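Side-chain contacts in GTPase-activating protein skywalker (PDB 5HJQ), which stimulates GTP hydrolysis by Rab35, regulating synaptic vesicle protein recycling through endosomes, and binds phosphoinositides through its TBC domain: residues Y135-M138 / V139-F143; H236-T239 / W240-M244; P344-P347 / A348-L351. All blocks are in the same frame, centred on the assembly; numbering follows the deposited sequence.

Contact 1. Residues Y135-M138 / V139-F143; sequences YWEM and VHQVF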
ATOM      1  N   TYR A 135     -19.222  -2.661 -14.133  1.00 60.14           N
ATOM      2  CA  TYR A 135     -19.231  -2.978 -12.708  1.00 56.79           C
ATOM      3  C   TYR A 135     -20.597  -3.452 -12.223  1.00 61.90           C
ATOM      4  O   TYR A 135     -20.716  -4.507 -11.607  1.00 61.73           O
ATOM      5  CB  TYR A 135     -18.798  -1.765 -11.883  1.00 54.13           C
ATOM      6  CG  TYR A 135     -18.812  -2.027 -10.394  1.00 58.20           C
ATOM      7  CD1 TYR A 135     -18.004  -3.010  -9.838  1.00 53.87           C
ATOM      8  CD2 TYR A 135     -19.641  -1.303  -9.545  1.00 56.99           C
ATOM      9  CE1 TYR A 135     -18.011  -3.263  -8.478  1.00 51.29           C
ATOM     10  CE2 TYR A 135     -19.654  -1.548  -8.178  1.00 59.19           C
ATOM     11  CZ  TYR A 135     -18.834  -2.533  -7.653  1.00 54.85           C
ATOM     12  OH  TYR A 135     -18.836  -2.793  -6.300  1.00 55.09           O
ATOM     13  N   TRP A 136     -21.626  -2.666 -12.514  1.00 63.54           N
ATOM     14  CA  TRP A 136     -22.964  -2.946 -12.009  1.00 63.37           C
ATOM     15  C   TRP A 136     -23.561  -4.205 -12.621  1.00 62.57           C
ATOM     16  O   TRP A 136     -24.394  -4.869 -12.003  1.00 65.73           O
ATOM     17  CB  TRP A 136     -23.867  -1.739 -12.248  1.00 60.84           C
ATOM     18  CG  TRP A 136     -23.350  -0.545 -11.526  1.00 58.96           C
ATOM     19  CD1 TRP A 136     -22.786   0.569 -12.074  1.00 59.62           C
ATOM     20  CD2 TRP A 136     -23.297  -0.368 -10.107  1.00 58.27           C
ATOM     21  NE1 TRP A 136     -22.406   1.441 -11.081  1.00 59.24           N
ATOM     22  CE2 TRP A 136     -22.708   0.888  -9.866  1.00 54.72           C
ATOM     23  CE3 TRP A 136     -23.702  -1.146  -9.018  1.00 59.82           C
ATOM     24  CZ2 TRP A 136     -22.516   1.383  -8.578  1.00 52.86           C
ATOM     25  CZ3 TRP A 136     -23.511  -0.653  -7.743  1.00 59.33           C
ATOM     26  CH2 TRP A 136     -22.925   0.602  -7.533  1.00 60.72           C
ATOM     27  N   GLU A 137     -23.127  -4.542 -13.831  1.00 62.88           N
ATOM     28  CA  GLU A 137     -23.471  -5.830 -14.413  1.00 65.00           C
ATOM     29  C   GLU A 137     -22.943  -6.950 -13.523  1.00 63.94           C
ATOM     30  O   GLU A 137     -23.670  -7.882 -13.178  1.00 64.66           O
ATOM     31  CB  GLU A 137     -22.902  -5.962 -15.823  1.00 59.69           C
ATOM     32  CG  GLU A 137     -23.293  -7.254 -16.516  1.00 59.99           C
ATOM     33  CD  GLU A 137     -24.797  -7.404 -16.650  1.00 68.67           C
ATOM     34  OE1 GLU A 137     -25.463  -6.418 -17.043  1.00 67.95           O
ATOM     35  OE2 GLU A 137     -25.312  -8.503 -16.351  1.00 66.13           O
ATOM     36  N   MET A 138     -21.669  -6.841 -13.153  1.00 61.24           N
ATOM     37  CA  MET A 138     -21.036  -7.796 -12.250  1.00 64.79           C
ATOM     38  C   MET A 138     -21.748  -7.833 -10.901  1.00 63.04           C
ATOM     39  O   MET A 138     -22.011  -8.906 -10.359  1.00 58.36           O
ATOM     40  CB  MET A 138     -19.561  -7.447 -12.048  1.00 61.94           C
ATOM     41  CG  MET A 138     -18.722  -7.439 -13.318  1.00 66.30           C
ATOM     42  SD  MET A 138     -18.460  -9.087 -14.000  1.00 73.45           S
ATOM     43  CE  MET A 138     -19.703  -9.113 -15.290  1.00 70.51           C
ATOM     44  N   VAL A 139     -22.047  -6.651 -10.368  1.00 65.21           N
ATOM     45  CA  VAL A 139     -22.779  -6.524  -9.110  1.00 64.43           C
ATOM     46  C   VAL A 139     -24.087  -7.297  -9.158  1.00 64.10           C
ATOM     47  O   VAL A 139     -24.456  -7.982  -8.203  1.00 61.89           O
ATOM     48  CB  VAL A 139     -23.076  -5.046  -8.778  1.00 65.11           C
ATOM     49  CG1 VAL A 139     -23.989  -4.936  -7.561  1.00 62.74           C
ATOM     50  CG2 VAL A 139     -21.781  -4.286  -8.549  1.00 61.16           C
ATOM     51  N   HIS A 140     -24.781  -7.189 -10.286  1.00 66.48           N
ATOM     52  CA  HIS A 140     -26.061  -7.857 -10.458  1.00 69.26           C
ATOM     53  C   HIS A 140     -25.884  -9.370 -10.495  1.00 65.96           C
ATOM     54  O   HIS A 140     -26.549 -10.094  -9.758  1.00 64.84           O
ATOM     55  CB  HIS A 140     -26.750  -7.375 -11.736  1.00 68.06           C
ATOM     56  CG  HIS A 140     -28.227  -7.187 -11.590  1.00 74.74           C
ATOM     57  ND1 HIS A 140     -28.780  -6.070 -11.000  1.00 76.03           N
ATOM     58  CD2 HIS A 140     -29.268  -7.974 -11.953  1.00 77.12           C
ATOM     59  CE1 HIS A 140     -30.095  -6.175 -11.009  1.00 76.80           C
ATOM     60  NE2 HIS A 140     -30.419  -7.320 -11.583  1.00 78.59           N
ATOM     61  N   GLN A 141     -24.983  -9.838 -11.354  1.00 64.49           N
ATOM     62  CA  GLN A 141     -24.752 -11.270 -11.529  1.00 58.93           C
ATOM     63  C   GLN A 141     -24.404 -11.974 -10.218  1.00 62.31           C
ATOM     64  O   GLN A 141     -24.794 -13.122 -10.000  1.00 62.84           O
ATOM     65  CB  GLN A 141     -23.643 -11.506 -12.556  1.00 57.70           C
ATOM     66  CG  GLN A 141     -23.964 -10.991 -13.952  1.00 59.30           C
ATOM     67  CD  GLN A 141     -22.943 -11.428 -14.984  1.00 62.48           C
ATOM     68  OE1 GLN A 141     -22.034 -12.203 -14.687  1.00 57.77           O
ATOM     69  NE2 GLN A 141     -23.086 -10.929 -16.208  1.00 60.18           N
ATOM     70  N   VAL A 142     -23.683 -11.281  -9.343  1.00 59.76           N
ATOM     71  CA  VAL A 142     -23.294 -11.857  -8.061  1.00 63.99           C
ATOM     72  C   VAL A 142     -24.429 -11.805  -7.044  1.00 65.62           C
ATOM     73  O   VAL A 142     -24.817 -12.828  -6.480  1.00 67.73           O
ATOM     74  CB  VAL A 142     -22.063 -11.142  -7.463  1.00 65.77           C
ATOM     75  CG1 VAL A 142     -21.742 -11.705  -6.084  1.00 63.13           C
ATOM     76  CG2 VAL A 142     -20.864 -11.280  -8.385  1.00 62.15           C
ATOM     77  N   PHE A 143     -24.961 -10.608  -6.817  1.00 63.35           N
ATOM     78  CA  PHE A 143     -25.893 -10.396  -5.716  1.00 65.50           C
ATOM     79  C   PHE A 143     -27.361 -10.422  -6.139  1.00 65.53           C
ATOM     80  O   PHE A 143     -28.250 -10.544  -5.296  1.00 66.24           O
ATOM     81  CB  PHE A 143     -25.573  -9.072  -5.019  1.00 66.00           C
ATOM     82  CG  PHE A 143     -24.236  -9.064  -4.333  1.00 65.18           C
ATOM     83  CD1 PHE A 143     -24.097  -9.575  -3.053  1.00 67.18           C
ATOM     84  CD2 PHE A 143     -23.116  -8.554  -4.971  1.00 61.84           C
ATOM     85  CE1 PHE A 143     -22.869  -9.575  -2.419  1.00 63.99           C
ATOM     86  CE2 PHE A 143     -21.885  -8.550  -4.341  1.00 64.36           C
ATOM     87  CZ  PHE A 143     -21.760  -9.064  -3.066  1.00 63.55           C
TER

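Contact 2. Residues H236-T239 / W240-M244; sequences HEVT and WKTVM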
ATOM      1  N   HIS A 236       3.251 -13.506  -3.252  1.00 56.12           N
ATOM      2  CA  HIS A 236       3.326 -12.882  -1.940  1.00 58.41           C
ATOM      3  C   HIS A 236       4.655 -13.175  -1.257  1.00 63.24           C
ATOM      4  O   HIS A 236       5.235 -12.305  -0.607  1.00 60.85           O
ATOM      5  CB  HIS A 236       2.178 -13.358  -1.052  1.00 60.90           C
ATOM      6  CG  HIS A 236       2.283 -12.892   0.367  1.00 65.27           C
ATOM      7  ND1 HIS A 236       2.072 -11.583   0.736  1.00 63.38           N
ATOM      8  CD2 HIS A 236       2.584 -13.563   1.506  1.00 66.63           C
ATOM      9  CE1 HIS A 236       2.235 -11.464   2.041  1.00 67.19           C
ATOM     10  NE2 HIS A 236       2.544 -12.650   2.533  1.00 70.42           N
ATOM     11  N   GLU A 237       5.139 -14.403  -1.412  1.00 60.55           N
ATOM     12  CA  GLU A 237       6.316 -14.827  -0.670  1.00 60.82           C
ATOM     13  C   GLU A 237       7.610 -14.494  -1.401  1.00 58.23           C
ATOM     14  O   GLU A 237       8.634 -14.255  -0.766  1.00 62.20           O
ATOM     15  CB  GLU A 237       6.241 -16.320  -0.344  1.00 62.51           C
ATOM     16  CG  GLU A 237       7.142 -17.225  -1.160  1.00 70.54           C
ATOM     17  CD  GLU A 237       7.248 -18.611  -0.547  1.00 75.26           C
ATOM     18  OE1 GLU A 237       6.407 -18.942   0.318  1.00 84.77           O
ATOM     19  OE2 GLU A 237       8.176 -19.361  -0.915  1.00 77.20           O
ATOM     20  N   VAL A 238       7.563 -14.450  -2.728  1.00 59.06           N
ATOM     21  CA  VAL A 238       8.698 -13.958  -3.496  1.00 59.86           C
ATOM     22  C   VAL A 238       8.923 -12.488  -3.167  1.00 60.79           C
ATOM     23  O   VAL A 238      10.061 -12.027  -3.050  1.00 62.05           O
ATOM     24  CB  VAL A 238       8.477 -14.132  -5.013  1.00 64.66           C
ATOM     25  CG1 VAL A 238       9.503 -13.331  -5.808  1.00 63.04           C
ATOM     26  CG2 VAL A 238       8.533 -15.608  -5.394  1.00 59.77           C
ATOM     27  N   THR A 239       7.820 -11.765  -2.994  1.00 63.22           N
ATOM     28  CA  THR A 239       7.873 -10.339  -2.708  1.00 59.52           C
ATOM     29  C   THR A 239       8.547 -10.036  -1.370  1.00 56.06           C
ATOM     30  O   THR A 239       9.485  -9.240  -1.321  1.00 56.71           O
ATOM     31  CB  THR A 239       6.470  -9.707  -2.708  1.00 58.48           C
ATOM     32  OG1 THR A 239       5.833  -9.940  -3.970  1.00 59.04           O
ATOM     33  CG2 THR A 239       6.568  -8.207  -2.470  1.00 50.83           C
ATOM     34  N   TRP A 240       8.087 -10.659  -0.286  1.00 54.95           N
ATOM     35  CA  TRP A 240       8.680 -10.355   1.017  1.00 61.40           C
ATOM     36  C   TRP A 240      10.091 -10.922   1.134  1.00 56.76           C
ATOM     37  O   TRP A 240      10.883 -10.440   1.943  1.00 52.30           O
ATOM     38  CB  TRP A 240       7.802 -10.845   2.183  1.00 61.21           C
ATOM     39  CG  TRP A 240       7.623 -12.336   2.377  1.00 64.08           C
ATOM     40  CD1 TRP A 240       6.505 -13.061   2.093  1.00 61.99           C
ATOM     41  CD2 TRP A 240       8.561 -13.262   2.958  1.00 62.91           C
ATOM     42  NE1 TRP A 240       6.692 -14.380   2.434  1.00 66.51           N
ATOM     43  CE2 TRP A 240       7.943 -14.529   2.967  1.00 61.42           C
ATOM     44  CE3 TRP A 240       9.862 -13.143   3.457  1.00 65.06           C
ATOM     45  CZ2 TRP A 240       8.587 -15.669   3.447  1.00 66.56           C
ATOM     46  CZ3 TRP A 240      10.497 -14.274   3.934  1.00 62.73           C
ATOM     47  CH2 TRP A 240       9.859 -15.520   3.926  1.00 67.69           C
ATOM     48  N   LYS A 241      10.413 -11.920   0.320  1.00 54.86           N
ATOM     49  CA  LYS A 241      11.789 -12.397   0.245  1.00 63.15           C
ATOM     50  C   LYS A 241      12.658 -11.385  -0.495  1.00 60.18           C
ATOM     51  O   LYS A 241      13.799 -11.140  -0.107  1.00 63.67           O
ATOM     52  CB  LYS A 241      11.862 -13.767  -0.432  1.00 60.69           C
ATOM     53  CG  LYS A 241      11.541 -14.918   0.499  1.00 60.63           C
ATOM     54  CD  LYS A 241      11.554 -16.252  -0.220  1.00 61.05           C
ATOM     55  CE  LYS A 241      11.237 -17.383   0.746  1.00 70.59           C
ATOM     56  NZ  LYS A 241      11.003 -18.679   0.056  1.00 72.18           N
ATOM     57  N   THR A 242      12.115 -10.794  -1.553  1.00 62.90           N
ATOM     58  CA  THR A 242      12.805  -9.725  -2.268  1.00 64.66           C
ATOM     59  C   THR A 242      13.114  -8.559  -1.335  1.00 62.32           C
ATOM     60  O   THR A 242      14.254  -8.104  -1.248  1.00 64.33           O
ATOM     61  CB  THR A 242      11.976  -9.214  -3.456  1.00 59.65           C
ATOM     62  OG1 THR A 242      11.832 -10.260  -4.423  1.00 62.65           O
ATOM     63  CG2 THR A 242      12.656  -8.020  -4.105  1.00 63.04           C
ATOM     64  N   VAL A 243      12.087  -8.094  -0.631  1.00 57.15           N
ATOM     65  CA  VAL A 243      12.235  -7.039   0.365  1.00 53.76           C
ATOM     66  C   VAL A 243      13.276  -7.400   1.431  1.00 59.26           C
ATOM     67  O   VAL A 243      14.031  -6.539   1.890  1.00 56.26           O
ATOM     68  CB  VAL A 243      10.884  -6.737   1.042  1.00 48.51           C
ATOM     69  CG1 VAL A 243      11.061  -5.751   2.182  1.00 46.41           C
ATOM     70  CG2 VAL A 243       9.885  -6.201   0.015  1.00 59.18           C
ATOM     71  N   MET A 244      13.321  -8.675   1.815  1.00 57.79           N
ATOM     72  CA  MET A 244      14.324  -9.144   2.768  1.00 56.20           C
ATOM     73  C   MET A 244      15.729  -8.994   2.208  1.00 57.10           C
ATOM     74  O   MET A 244      16.625  -8.488   2.883  1.00 59.89           O
ATOM     75  CB  MET A 244      14.085 -10.605   3.149  1.00 60.05           C
ATOM     76  CG  MET A 244      15.336 -11.302   3.672  1.00 64.31           C
ATOM     77  SD  MET A 244      14.974 -12.859   4.494  1.00 67.32           S
ATOM     78  CE  MET A 244      14.057 -12.241   5.891  1.00 58.45           C
TER

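Contact 3. Residues P344-P347 / A348-L351; sequences PVSP and AKLL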
ATOM      1  N   PRO A 344       7.757   9.236  14.073  1.00 72.79           N
ATOM      2  CA  PRO A 344       8.222  10.581  14.433  1.00 67.03           C
ATOM      3  C   PRO A 344       8.615  11.476  13.255  1.00 62.06           C
ATOM      4  O   PRO A 344       9.290  12.481  13.473  1.00 67.37           O
ATOM      5  CB  PRO A 344       9.444  10.293  15.310  1.00 71.75           C
ATOM      6  CG  PRO A 344       9.977   9.008  14.781  1.00 66.75           C
ATOM      7  CD  PRO A 344       8.777   8.206  14.348  1.00 68.36           C
ATOM      8  N   VAL A 345       8.210  11.132  12.037  1.00 67.58           N
ATOM      9  CA  VAL A 345       8.444  12.023  10.901  1.00 68.28           C
ATOM     10  C   VAL A 345       7.152  12.329  10.153  1.00 66.65           C
ATOM     11  O   VAL A 345       6.218  11.528  10.149  1.00 67.13           O
ATOM     12  CB  VAL A 345       9.471  11.442   9.904  1.00 67.88           C
ATOM     13  CG1 VAL A 345      10.849  11.348  10.549  1.00 61.34           C
ATOM     14  CG2 VAL A 345       9.012  10.087   9.380  1.00 65.56           C
ATOM     15  N   SER A 346       7.110  13.502   9.528  1.00 67.10           N
ATOM     16  CA  SER A 346       5.968  13.912   8.726  1.00 65.31           C
ATOM     17  C   SER A 346       5.885  13.054   7.468  1.00 65.47           C
ATOM     18  O   SER A 346       6.864  12.406   7.100  1.00 65.95           O
ATOM     19  CB  SER A 346       6.077  15.396   8.361  1.00 66.28           C
ATOM     20  OG  SER A 346       7.157  15.622   7.472  1.00 66.47           O
ATOM     21  N   PRO A 347       4.713  13.034   6.809  1.00 63.58           N
ATOM     22  CA  PRO A 347       4.593  12.310   5.540  1.00 61.08           C
ATOM     23  C   PRO A 347       5.617  12.771   4.507  1.00 63.64           C
ATOM     24  O   PRO A 347       6.111  11.958   3.725  1.00 64.56           O
ATOM     25  CB  PRO A 347       3.172  12.646   5.078  1.00 55.35           C
ATOM     26  CG  PRO A 347       2.429  12.906   6.334  1.00 59.88           C
ATOM     27  CD  PRO A 347       3.413  13.563   7.263  1.00 65.16           C
ATOM     28  N   ALA A 348       5.930  14.062   4.518  1.00 62.39           N
ATOM     29  CA  ALA A 348       6.867  14.635   3.559  1.00 62.34           C
ATOM     30  C   ALA A 348       8.313  14.245   3.872  1.00 58.02           C
ATOM     31  O   ALA A 348       9.098  13.977   2.965  1.00 57.71           O
ATOM     32  CB  ALA A 348       6.725  16.145   3.526  1.00 48.94           C
ATOM     33  N   LYS A 349       8.667  14.232   5.153  1.00 58.42           N
ATOM     34  CA  LYS A 349      10.011  13.830   5.562  1.00 65.07           C
ATOM     35  C   LYS A 349      10.201  12.329   5.373  1.00 66.36           C
ATOM     36  O   LYS A 349      11.306  11.862   5.088  1.00 67.95           O
ATOM     37  CB  LYS A 349      10.275  14.223   7.018  1.00 63.81           C
ATOM     38  CG  LYS A 349      10.353  15.730   7.238  1.00 67.31           C
ATOM     39  CD  LYS A 349      11.425  16.347   6.349  1.00 66.61           C
ATOM     40  CE  LYS A 349      11.450  17.861   6.461  1.00 60.48           C
ATOM     41  NZ  LYS A 349      11.721  18.315   7.854  1.00 66.49           N
ATOM     42  N   LEU A 350       9.115  11.583   5.536  1.00 66.53           N
ATOM     43  CA  LEU A 350       9.118  10.148   5.289  1.00 63.10           C
ATOM     44  C   LEU A 350       9.398   9.873   3.819  1.00 65.99           C
ATOM     45  O   LEU A 350      10.270   9.071   3.478  1.00 66.19           O
ATOM     46  CB  LEU A 350       7.777   9.532   5.695  1.00 65.79           C
ATOM     47  CG  LEU A 350       7.612   8.020   5.530  1.00 67.72           C
ATOM     48  CD1 LEU A 350       8.520   7.277   6.493  1.00 59.67           C
ATOM     49  CD2 LEU A 350       6.159   7.610   5.734  1.00 55.93           C
ATOM     50  N   LEU A 351       8.658  10.560   2.955  1.00 60.80           N
ATOM     51  CA  LEU A 351       8.804  10.403   1.512  1.00 65.89           C
ATOM     52  C   LEU A 351      10.141  10.926   0.993  1.00 66.41           C
ATOM     53  O   LEU A 351      10.638  10.450  -0.029  1.00 63.36           O
ATOM     54  CB  LEU A 351       7.660  11.107   0.777  1.00 60.87           C
ATOM     55  CG  LEU A 351       6.460  10.252   0.357  1.00 60.99           C
ATOM     56  CD1 LEU A 351       5.835   9.544   1.547  1.00 65.53           C
ATOM     57  CD2 LEU A 351       5.422  11.114  -0.368  1.00 64.74           C
TER

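Contact 1. Residues Y135-M138 / V139-F143
Tyr135 O accepts from Val139 N at 2.8 Å, an i to i+4 helix bond. The side chains of the same pair meet as well: methyl CG2 of Val139 sits over one face of the Tyr135 ring, 3.6 Å from its centroid and 17° off the ring normal, a CH-pi contact. The ring is placed for this by its first torsion (chi1 179°), which turns CG away from the backbone N. The same methyl touches Trp136 CE3 at 3.7 Å, and beta-branched valine suits a place where one compact group must serve two aromatic rings. Tyr135 CD2 in turn lies over the centre of one indole face. All of this belongs to one helix, 134-143, of the all-helical TBC domain. Its inner side packs on helix 171-187 through Tyr135, Met138 and Val142, while the Tyr135 hydroxyl is hydrogen-bonded to Glu210 of helix 210-221. Were Tyr135 replaced by alanine, Val139 CG2 would probably lose its aromatic floor and Glu210 that hydroxyl partner. On the exposed side, Gln141 NE2 donates to Glu137 OE2 at 3.3 Å, and the oxygen accepts on its anti lone pair, although the amide and carboxylate planes stand 66° apart. The other amide atom, Gln141 OE1, is hydrogen-bonded to Tyr186, so this glutamine spans from its own helix to the next.

Contact 2. Residues H236-T239 / W240-M244
The aromatic contact of this helical turn joins His236 and Trp240, whose five-membered ring presents its edge to the imidazole face in an offset edge-to-face pair. The centroids are 5.3 Å apart and the planes inclined at 64°, with Trp240 CD1 coming 4.0 Å from His236 CD2. Trp240 takes the crowded first torsion, CG between the backbone N and carbonyl carbon (chi1 67°), which folds the indole back along the preceding turn and brings NE1 within 3.4 Å of Glu237 CB. One indole face therefore lies against Glu237 O and Lys241 CG.

Charge pairing follows the usual i to i+4 spacing. Glu237 and Lys241 run side by side, long flexible chains suited to a helix flank near solvent, and Lys241 NZ meets Glu237 OE2 at 3.1 Å in a salt bridge, approaching from above the carboxylate plane.

Among the backbone acceptors, Val238 O is gripped twice by one residue: Thr242 N lies 2.8 Å from it and Thr242 OG1 2.9 Å, reaching it from opposite faces of its plane. A threonine hydroxyl can thus be satisfied within its own helix.

In the TBC domain, Thr239, Trp240 and Val243 of helix 233-250 touch Trp274 of helix 274-279; Thr239 and Val243 also touch Tyr303 of helix 300-317, while Val243 and Met244 reach Phe271 of helix 268-271.

Contact 3. Residues P344-P347 / A348-L351
Ser346 OG accepts the backbone N-H of Lys349 at 3.1 Å, with an N-H...O angle of 158°. The hydroxyl is held between the backbone N and carbonyl carbon of its own residue (chi1 68°), from where it can face the first turn, and it also lies 3.2 Å from Lys349 CG. The carbonyl of the same serine takes Leu350 N at 2.9 Å, and one residue on, Pro347 O accepts Leu351 N at 3.0 Å. This is an N-cap: Ser346 stands just before helix 347-356 and supplies an acceptor to an amide that has no preceding turn to bond with. Proline suits the first helical position that follows, since it has no N-H to be satisfied and its ring restricts phi. Val345 CG2 packs on Leu350 CB at 3.9 Å, the two branched side chains crossing at about a right angle, a hydrophobic staple between the residue before the cap and the fourth residue of the helix. Further out, Val345 and Leu350 both rest on Leu312 of helix 300-317. His286 of helix 284-297 donates through NE2 to Val345 O and touches Pro347 and Leu350, while Leu351 packs on Arg289, its side chain about 6 Å from that of phosphoinositide-binding Arg102.

Following the chain from the N terminus, contact 1 comes first, within helix 134-143, contact 2 next, within helix 233-250, and contact 3 last, where the loop after helix 332-341 passes into helix 347-356. Each is local and closes no long loop; they stand in series, neither nested nor crossing. Contact 1 ties its helix to 171-187 and 210-221, away from the lipid-binding residues. Contacts 2 and 3, with centres about 25 Å apart, do not touch, yet both pack on helix 300-317, which carries the phosphoinositide-binding residues Lys300 and Arg304; contact 3 also joins the start of helix 347-356 to helix 284-297. Contacts 1 and 3 lie on opposite sides of the chain's centre, about 41 Å between centres.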